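Local coordinates for carbohydrate binding protein, putative, cpb33A (Cellvibrio japonicus, PDB 5FJQ), which is a copper-dependent lytic polysaccharide monooxygenase important for efficient use of chitin, the chain here being its catalytic AA10-type domain, at residues Y107-Q112 against I145-T150; Q118-S123 against I154-W159. All coordinates share one frame; numbering follows the deposited sequence.

Interaction 1: residues Y107-Q112 against I145-T150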
ATOM      1  N   TYR A 107       5.457   6.567  -4.140  1.00 11.72           N
ATOM      2  CA  TYR A 107       5.428   6.299  -2.726  1.00 12.51           C
ATOM      3  C   TYR A 107       5.268   7.534  -1.877  1.00 15.37           C
ATOM      4  O   TYR A 107       5.951   8.585  -2.117  1.00 16.92           O
ATOM      5  CB  TYR A 107       6.696   5.572  -2.292  1.00 11.68           C
ATOM      6  CG  TYR A 107       6.863   4.263  -3.025  1.00 11.23           C
ATOM      7  CD1 TYR A 107       7.091   4.247  -4.403  1.00 12.48           C
ATOM      8  CD2 TYR A 107       6.752   3.058  -2.356  1.00 12.41           C
ATOM      9  CE1 TYR A 107       7.285   3.047  -5.092  1.00 12.42           C
ATOM     10  CE2 TYR A 107       6.962   1.840  -3.017  1.00 12.57           C
ATOM     11  CZ  TYR A 107       7.146   1.852  -4.378  1.00 11.66           C
ATOM     12  OH  TYR A 107       7.289   0.689  -5.013  1.00 12.19           O
ATOM     13  N   TYR A 108       4.526   7.325  -0.783  1.00 15.83           N
ATOM     14  CA  TYR A 108       4.278   8.376   0.244  1.00 16.69           C
ATOM     15  C   TYR A 108       4.605   7.780   1.578  1.00 18.79           C
ATOM     16  O   TYR A 108       4.733   6.527   1.710  1.00 18.05           O
ATOM     17  CB  TYR A 108       2.807   8.835   0.238  1.00 15.92           C
ATOM     18  CG  TYR A 108       2.380   9.377  -1.079  1.00 15.65           C
ATOM     19  CD1 TYR A 108       2.157   8.524  -2.198  1.00 14.70           C
ATOM     20  CD2 TYR A 108       2.160  10.763  -1.227  1.00 14.04           C
ATOM     21  CE1 TYR A 108       1.785   9.062  -3.423  1.00 15.69           C
ATOM     22  CE2 TYR A 108       1.778  11.273  -2.429  1.00 15.59           C
ATOM     23  CZ  TYR A 108       1.582  10.456  -3.491  1.00 15.61           C
ATOM     24  OH  TYR A 108       1.233  11.069  -4.620  1.00 17.01           O
ATOM     25  N   ILE A 109       4.730   8.659   2.565  1.00 16.93           N
ATOM     26  CA  ILE A 109       4.999   8.261   3.956  1.00 17.73           C
ATOM     27  C   ILE A 109       4.317   9.219   4.925  1.00 18.36           C
ATOM     28  O   ILE A 109       4.083  10.392   4.577  1.00 17.79           O
ATOM     29  CB  ILE A 109       6.519   8.127   4.286  1.00 20.06           C
ATOM     30  CG1 ILE A 109       6.683   7.419   5.647  1.00 19.34           C
ATOM     31  CG2 ILE A 109       7.217   9.504   4.274  1.00 17.88           C
ATOM     32  CD1 ILE A 109       8.081   6.864   5.941  1.00 19.94           C
ATOM     33  N   THR A 110       3.906   8.664   6.080  1.00 16.15           N
ATOM     34  CA  THR A 110       3.537   9.362   7.281  1.00 16.44           C
ATOM     35  C   THR A 110       4.657  10.284   7.848  1.00 19.18           C
ATOM     36  O   THR A 110       5.870  10.079   7.626  1.00 20.40           O
ATOM     37  CB  THR A 110       3.105   8.338   8.325  1.00 16.54           C
ATOM     38  OG1 THR A 110       3.969   7.201   8.250  1.00 18.51           O
ATOM     39  CG2 THR A 110       1.678   7.805   7.986  1.00 16.51           C
ATOM     40  N   PRO A 111       4.247  11.319   8.602  1.00 21.17           N
ATOM     41  CA  PRO A 111       5.210  12.252   9.165  1.00 18.68           C
ATOM     42  C   PRO A 111       5.789  11.718  10.448  1.00 19.85           C
ATOM     43  O   PRO A 111       5.135  10.936  11.139  1.00 19.19           O
ATOM     44  CB  PRO A 111       4.324  13.499   9.502  1.00 19.06           C
ATOM     45  CG  PRO A 111       2.951  12.934   9.725  1.00 20.95           C
ATOM     46  CD  PRO A 111       2.836  11.720   8.844  1.00 19.84           C
ATOM     47  N   GLN A 112       6.988  12.182  10.785  1.00 18.17           N
ATOM     48  CA  GLN A 112       7.534  11.986  12.104  1.00 20.07           C
ATOM     49  C   GLN A 112       6.501  12.367  13.179  1.00 23.40           C
ATOM     50  O   GLN A 112       5.715  13.347  13.037  1.00 21.08           O
ATOM     51  CB  GLN A 112       8.837  12.779  12.208  1.00 20.47           C
ATOM     52  CG  GLN A 112       9.570  12.617  13.497  1.00 21.68           C
ATOM     53  CD  GLN A 112       9.938  11.177  13.796  1.00 21.05           C
ATOM     54  OE1 GLN A 112       9.816  10.300  12.944  1.00 20.73           O
ATOM     55  NE2 GLN A 112      10.324  10.923  15.038  1.00 22.59           N
ATOM     56  N   ILE A 145      14.021   6.535  -1.463  1.00 17.29           N
ATOM     57  CA  ILE A 145      14.885   7.026  -0.414  1.00 19.43           C
ATOM     58  C   ILE A 145      14.010   7.363   0.816  1.00 19.40           C
ATOM     59  O   ILE A 145      13.170   8.293   0.782  1.00 18.85           O
ATOM     60  CB  ILE A 145      15.827   8.199  -0.861  1.00 20.57           C
ATOM     61  CG1 ILE A 145      16.646   7.888  -2.132  1.00 19.97           C
ATOM     62  CG2 ILE A 145      16.649   8.768   0.296  1.00 22.24           C
ATOM     63  CD1 ILE A 145      17.317   6.521  -2.239  1.00 19.64           C
ATOM     64  N   LEU A 146      14.171   6.604   1.898  1.00 17.45           N
ATOM     65  CA  LEU A 146      13.380   6.833   3.128  1.00 16.35           C
ATOM     66  C   LEU A 146      13.946   8.031   3.851  1.00 15.81           C
ATOM     67  O   LEU A 146      15.194   8.112   4.064  1.00 15.66           O
ATOM     68  CB  LEU A 146      13.387   5.606   4.030  1.00 17.61           C
ATOM     69  CG  LEU A 146      12.868   4.368   3.314  1.00 16.68           C
ATOM     70  CD1 LEU A 146      13.322   3.099   4.061  1.00 18.10           C
ATOM     71  CD2 LEU A 146      11.365   4.400   3.082  1.00 14.48           C
ATOM     72  N   PRO A 147      13.066   8.997   4.199  1.00 16.19           N
ATOM     73  CA  PRO A 147      13.549  10.164   4.920  1.00 17.81           C
ATOM     74  C   PRO A 147      13.867   9.821   6.378  1.00 20.18           C
ATOM     75  O   PRO A 147      13.510   8.727   6.852  1.00 19.63           O
ATOM     76  CB  PRO A 147      12.362  11.141   4.837  1.00 16.62           C
ATOM     77  CG  PRO A 147      11.139  10.239   4.850  1.00 14.87           C
ATOM     78  CD  PRO A 147      11.579   8.983   4.082  1.00 15.40           C
ATOM     79  N   TYR A 148      14.527  10.723   7.105  1.00 23.10           N
ATOM     80  CA  TYR A 148      14.689  10.489   8.552  1.00 21.96           C
ATOM     81  C   TYR A 148      13.337  10.305   9.252  1.00 20.94           C
ATOM     82  O   TYR A 148      12.498  11.197   9.226  1.00 19.39           O
ATOM     83  CB  TYR A 148      15.473  11.625   9.225  1.00 22.59           C
ATOM     84  CG  TYR A 148      15.725  11.355  10.669  1.00 21.93           C
ATOM     85  CD1 TYR A 148      16.741  10.474  11.056  1.00 22.80           C
ATOM     86  CD2 TYR A 148      14.925  11.936  11.655  1.00 22.08           C
ATOM     87  CE1 TYR A 148      16.993  10.198  12.403  1.00 24.03           C
ATOM     88  CE2 TYR A 148      15.161  11.671  13.009  1.00 23.16           C
ATOM     89  CZ  TYR A 148      16.191  10.797  13.376  1.00 24.21           C
ATOM     90  OH  TYR A 148      16.426  10.515  14.723  1.00 23.15           O
ATOM     91  N   ARG A 149      13.178   9.170   9.941  1.00 20.59           N
ATOM     92  CA  ARG A 149      12.034   8.909  10.792  1.00 19.60           C
ATOM     93  C   ARG A 149      12.522   8.070  11.975  1.00 19.99           C
ATOM     94  O   ARG A 149      13.627   7.516  11.926  1.00 25.88           O
ATOM     95  CB  ARG A 149      10.926   8.122  10.030  1.00 18.24           C
ATOM     96  CG  ARG A 149      10.156   8.824   8.882  1.00 18.47           C
ATOM     97  CD  ARG A 149       9.409  10.067   9.344  1.00 18.21           C
ATOM     98  NE  ARG A 149       8.514  10.614   8.321  1.00 20.53           N
ATOM     99  CZ  ARG A 149       8.848  11.600   7.486  1.00 20.57           C
ATOM    100  NH1 ARG A 149      10.064  12.126   7.550  1.00 19.36           N
ATOM    101  NH2 ARG A 149       7.992  12.035   6.581  1.00 19.09           N
ATOM    102  N   THR A 150      11.740   8.020  13.053  1.00 20.40           N
ATOM    103  CA  THR A 150      11.876   6.973  14.071  1.00 18.95           C
ATOM    104  C   THR A 150      10.450   6.427  14.214  1.00 18.17           C
ATOM    105  O   THR A 150       9.507   7.115  13.839  1.00 20.09           O
ATOM    106  CB  THR A 150      12.312   7.527  15.450  1.00 18.70           C
ATOM    107  OG1 THR A 150      11.341   8.493  15.859  1.00 19.31           O
ATOM    108  CG2 THR A 150      13.630   8.266  15.369  1.00 17.56           C
TER

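Interaction 2: residues Q118-S123 against I154-W159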
ATOM      1  N   GLN A 118      -5.743   7.185  14.197  1.00 24.48           N
ATOM      2  CA  GLN A 118      -6.846   7.325  13.247  1.00 25.74           C
ATOM      3  C   GLN A 118      -6.504   6.559  11.976  1.00 21.62           C
ATOM      4  O   GLN A 118      -5.328   6.484  11.606  1.00 21.23           O
ATOM      5  CB  GLN A 118      -7.016   8.801  12.824  1.00 26.85           C
ATOM      6  CG  GLN A 118      -7.036   9.811  13.943  1.00 37.37           C
ATOM      7  CD  GLN A 118      -7.990   9.403  15.042  1.00 43.48           C
ATOM      8  OE1 GLN A 118      -9.091   8.910  14.774  1.00 51.06           O
ATOM      9  NE2 GLN A 118      -7.571   9.592  16.292  1.00 51.36           N
ATOM     10  N   PRO A 119      -7.518   6.059  11.260  1.00 20.84           N
ATOM     11  CA  PRO A 119      -7.255   5.627   9.878  1.00 20.21           C
ATOM     12  C   PRO A 119      -6.569   6.670   8.993  1.00 22.07           C
ATOM     13  O   PRO A 119      -6.610   7.903   9.212  1.00 22.32           O
ATOM     14  CB  PRO A 119      -8.622   5.167   9.367  1.00 19.77           C
ATOM     15  CG  PRO A 119      -9.251   4.649  10.629  1.00 23.08           C
ATOM     16  CD  PRO A 119      -8.842   5.602  11.718  1.00 21.07           C
ATOM     17  N   LEU A 120      -5.884   6.119   8.021  1.00 22.45           N
ATOM     18  CA  LEU A 120      -4.917   6.839   7.192  1.00 23.24           C
ATOM     19  C   LEU A 120      -5.716   7.811   6.306  1.00 22.89           C
ATOM     20  O   LEU A 120      -6.746   7.423   5.759  1.00 22.67           O
ATOM     21  CB  LEU A 120      -4.170   5.796   6.322  1.00 20.39           C
ATOM     22  CG  LEU A 120      -3.079   6.386   5.399  1.00 21.36           C
ATOM     23  CD1 LEU A 120      -2.053   7.050   6.288  1.00 18.76           C
ATOM     24  CD2 LEU A 120      -2.469   5.300   4.545  1.00 20.00           C
ATOM     25  N   ARG A 121      -5.285   9.067   6.240  1.00 20.39           N
ATOM     26  CA  ARG A 121      -5.907  10.086   5.430  1.00 20.68           C
ATOM     27  C   ARG A 121      -4.931  10.554   4.357  1.00 19.56           C
ATOM     28  O   ARG A 121      -3.729  10.457   4.513  1.00 17.57           O
ATOM     29  CB  ARG A 121      -6.322  11.309   6.289  1.00 21.84           C
ATOM     30  CG  ARG A 121      -7.309  11.003   7.412  1.00 26.42           C
ATOM     31  CD  ARG A 121      -7.236  12.083   8.472  1.00 29.14           C
ATOM     32  NE  ARG A 121      -6.232  11.691   9.482  1.00 36.24           N
ATOM     33  CZ  ARG A 121      -5.596  12.530  10.299  1.00 39.31           C
ATOM     34  NH1 ARG A 121      -5.854  13.838  10.240  1.00 43.84           N
ATOM     35  NH2 ARG A 121      -4.699  12.068  11.176  1.00 40.35           N
ATOM     36  N   TRP A 122      -5.476  11.066   3.260  1.00 19.64           N
ATOM     37  CA  TRP A 122      -4.649  11.684   2.258  1.00 19.00           C
ATOM     38  C   TRP A 122      -3.708  12.765   2.825  1.00 19.62           C
ATOM     39  O   TRP A 122      -2.583  12.878   2.384  1.00 18.58           O
ATOM     40  CB  TRP A 122      -5.509  12.251   1.166  1.00 19.13           C
ATOM     41  CG  TRP A 122      -6.122  11.181   0.340  1.00 20.75           C
ATOM     42  CD1 TRP A 122      -7.433  10.783   0.350  1.00 18.92           C
ATOM     43  CD2 TRP A 122      -5.440  10.339  -0.585  1.00 20.06           C
ATOM     44  NE1 TRP A 122      -7.614   9.780  -0.554  1.00 20.91           N
ATOM     45  CE2 TRP A 122      -6.404   9.468  -1.135  1.00 21.51           C
ATOM     46  CE3 TRP A 122      -4.122  10.275  -1.050  1.00 21.82           C
ATOM     47  CZ2 TRP A 122      -6.084   8.497  -2.118  1.00 21.13           C
ATOM     48  CZ3 TRP A 122      -3.789   9.296  -2.036  1.00 22.32           C
ATOM     49  CH2 TRP A 122      -4.770   8.426  -2.544  1.00 23.94           C
ATOM     50  N   SER A 123      -4.224  13.613   3.726  1.00 20.46           N
ATOM     51  CA  SER A 123      -3.446  14.691   4.311  1.00 23.43           C
ATOM     52  C   SER A 123      -2.238  14.159   5.168  1.00 21.45           C
ATOM     53  O   SER A 123      -1.348  14.916   5.507  1.00 21.75           O
ATOM     54  CB  SER A 123      -4.373  15.599   5.136  1.00 21.58           C
ATOM     55  OG  SER A 123      -4.939  14.872   6.222  1.00 24.78           O
ATOM     56  N   ILE A 154       3.672   4.329   8.071  1.00 17.44           N
ATOM     57  CA  ILE A 154       2.985   3.745   6.966  1.00 17.91           C
ATOM     58  C   ILE A 154       3.543   4.347   5.707  1.00 18.64           C
ATOM     59  O   ILE A 154       3.679   5.605   5.558  1.00 18.09           O
ATOM     60  CB  ILE A 154       1.450   3.944   7.035  1.00 17.35           C
ATOM     61  CG1 ILE A 154       0.897   3.391   8.350  1.00 17.52           C
ATOM     62  CG2 ILE A 154       0.746   3.304   5.830  1.00 18.74           C
ATOM     63  CD1 ILE A 154      -0.613   3.656   8.476  1.00 16.91           C
ATOM     64  N   ILE A 155       3.830   3.433   4.789  1.00 17.77           N
ATOM     65  CA  ILE A 155       4.140   3.816   3.428  1.00 20.36           C
ATOM     66  C   ILE A 155       2.954   3.463   2.527  1.00 22.29           C
ATOM     67  O   ILE A 155       2.374   2.364   2.636  1.00 20.51           O
ATOM     68  CB  ILE A 155       5.430   3.181   2.910  1.00 19.12           C
ATOM     69  CG1 ILE A 155       6.630   3.856   3.624  1.00 20.44           C
ATOM     70  CG2 ILE A 155       5.485   3.321   1.375  1.00 20.73           C
ATOM     71  CD1 ILE A 155       7.869   3.048   3.563  1.00 21.99           C
ATOM     72  N   TYR A 156       2.599   4.409   1.658  1.00 19.81           N
ATOM     73  CA  TYR A 156       1.555   4.198   0.692  1.00 18.33           C
ATOM     74  C   TYR A 156       2.192   4.236  -0.681  1.00 18.58           C
ATOM     75  O   TYR A 156       2.692   5.280  -1.088  1.00 19.18           O
ATOM     76  CB  TYR A 156       0.543   5.334   0.838  1.00 18.33           C
ATOM     77  CG  TYR A 156      -0.814   5.027   0.286  1.00 16.96           C
ATOM     78  CD1 TYR A 156      -1.450   3.820   0.566  1.00 17.73           C
ATOM     79  CD2 TYR A 156      -1.492   5.972  -0.547  1.00 17.35           C
ATOM     80  CE1 TYR A 156      -2.725   3.558   0.038  1.00 18.96           C
ATOM     81  CE2 TYR A 156      -2.779   5.725  -1.063  1.00 16.90           C
ATOM     82  CZ  TYR A 156      -3.402   4.531  -0.758  1.00 18.02           C
ATOM     83  OH  TYR A 156      -4.667   4.323  -1.305  1.00 18.93           O
ATOM     84  N   SER A 157       2.289   3.078  -1.350  1.00 16.92           N
ATOM     85  CA  SER A 157       2.575   3.071  -2.787  1.00 15.90           C
ATOM     86  C   SER A 157       1.346   3.020  -3.681  1.00 15.66           C
ATOM     87  O   SER A 157       0.346   2.302  -3.407  1.00 16.08           O
ATOM     88  CB  SER A 157       3.503   1.868  -3.120  1.00 15.57           C
ATOM     89  OG  SER A 157       3.937   1.911  -4.469  1.00 14.02           O
ATOM     90  N   ILE A 158       1.405   3.753  -4.802  1.00 16.64           N
ATOM     91  CA  ILE A 158       0.284   3.842  -5.692  1.00 15.29           C
ATOM     92  C   ILE A 158       0.798   3.612  -7.084  1.00 15.90           C
ATOM     93  O   ILE A 158       1.822   4.221  -7.529  1.00 15.08           O
ATOM     94  CB  ILE A 158      -0.322   5.273  -5.754  1.00 16.70           C
ATOM     95  CG1 ILE A 158      -0.863   5.726  -4.402  1.00 17.52           C
ATOM     96  CG2 ILE A 158      -1.390   5.351  -6.854  1.00 18.71           C
ATOM     97  CD1 ILE A 158      -1.663   7.033  -4.472  1.00 14.63           C
ATOM     98  N   TRP A 159       0.116   2.716  -7.775  1.00 14.91           N
ATOM     99  CA  TRP A 159       0.443   2.378  -9.154  1.00 15.38           C
ATOM    100  C   TRP A 159      -0.600   2.945 -10.072  1.00 16.92           C
ATOM    101  O   TRP A 159      -1.779   2.487 -10.034  1.00 14.90           O
ATOM    102  CB  TRP A 159       0.536   0.836  -9.302  1.00 15.39           C
ATOM    103  CG  TRP A 159       0.828   0.398 -10.697  1.00 16.74           C
ATOM    104  CD1 TRP A 159       1.270   1.178 -11.736  1.00 16.83           C
ATOM    105  CD2 TRP A 159       0.729  -0.949 -11.218  1.00 16.37           C
ATOM    106  NE1 TRP A 159       1.431   0.395 -12.891  1.00 16.78           N
ATOM    107  CE2 TRP A 159       1.071  -0.894 -12.601  1.00 16.41           C
ATOM    108  CE3 TRP A 159       0.280  -2.158 -10.682  1.00 17.78           C
ATOM    109  CZ2 TRP A 159       1.075  -2.027 -13.429  1.00 15.51           C
ATOM    110  CZ3 TRP A 159       0.308  -3.324 -11.512  1.00 19.25           C
ATOM    111  CH2 TRP A 159       0.672  -3.228 -12.878  1.00 16.29           C
TER

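Interaction 1: residues Y107-Q112 against I145-T150
Pro147 opens the contact from the side of 145-150: its ring carbon CG and Ile109 CG2 meet tip to tip, 4.0 Å apart, Ile109 closing its strand and Pro147 coming just after the end of its own. The same proline carbon also lies over one face of the Arg149 guanidinium, offset toward the rim. Tyr148 takes part through its backbone, its carbonyl O accepting a 3.1 Å bond from Arg149 NH1 that ties the guanidinium back to its own loop. Arg149 then reaches across. Its chain bends at chi2 (-60°) and turns the guanidinium side-on to the carbonyl of Thr110, whose oxygen lies in the guanidinium plane. Arg149 NE gives a 2.8 Å hydrogen bond to Thr110 O, in the carbonyl plane, and NH2 a second, more bent one (137°) from above that plane. Two bonds to one oxygen, with the tether to Tyr148, fix the rotation of the group. NH2 bonds further to Gln126 OE1, while Ile109 CG2 packs 3.5 Å from Arg149 NH2. At Thr150 a two-bond ring closes with the amide of Gln112. Thr150 N donates to Gln112 OE1 at 3.0 Å, and Gln112 NE2 returns a nearly straight bond to Thr150 OG1, 2.8 Å long. The contact joins the end of strand 102-109 and the loop after it to the loop leaving strand 139-146, across the two sheets of the immunoglobulin-like beta-sandwich of AA10 monooxygenases. Strand 126-130 flanks it through Gln126 and Ile128, strand 152-161 begins two residues beyond Thr150, and Phe179 packs on Ile109 and Arg149.

Interaction 2: residues Q118-S123 against I154-W159
With CG of Tyr156 anti to the backbone N (chi1 -159°), its phenol ring is carried off strand 154-159 to meet the indole of Trp122, whose CG stands anti to its own carbonyl carbon (chi1 -71°). The two rings form an offset edge-to-face pair: the edge of Tyr156 is turned toward the face of the Trp122 six-membered ring, with the planes at 77° and the centroids 5.7 Å apart. The nearest atoms are Tyr156 CE2 and Trp122 CH2, at 3.7 Å. Ile158, two residues further along the same face of the strand, approaches the indole differently. Its CD1 lies at the ring edge, near the plane, 3.9 Å from Trp122 CH2, so that the outer end of the six-membered ring is touched by both neighbours. Leu120 serves the other flank of Tyr156. Its CD2 lies 4.0 Å from Ile154 CG2, the two side chains running antiparallel alongside one another, and it also comes within 4.4 Å of Tyr156 CD1.

No hydrogen bond crosses between the two segments; the buried contact is apolar and aromatic, and the polar ends are satisfied elsewhere. Trp122 NE1 bonds to Ile57 O, and Tyr156 OH to Leu62 O, so each ring is also anchored to the loop after helix 53-56. Through Leu120 and Trp122 the loop 118-123, which turns into a 3-10 segment at Trp122, covers the outside of one sheet of the beta-sandwich, the one containing strand 152-161. Neighbouring strand 169-178 adds Tyr172 and Cys174, the latter disulfide-bonded to Cys63, while His53 and Asp54 of helix 53-56 pack on Trp122.

Overall arrangement
From the N terminus, the end of strand 102-109 and the turn after it supply 107-112 of interaction 1, and the loop beyond bears 118-123 of interaction 2. After strand 126-130, the end of strand 139-146 and the loop beyond it supply 145-150, which closes interaction 1, and strand 152-161 then supplies 154-159 to close interaction 2. The segments alternate, so the two loops cross rather than nest. They are joined directly, because strands 102-109 and 152-161 are antiparallel neighbours: Tyr108 pairs with Tyr156, and Thr110 OG1 with Ile154 N. Interaction 1 bridges the two sheets, whereas interaction 2 lays the loop before strand 126-130 on the mixed sheet, beside helix 53-56, both away from the copper site.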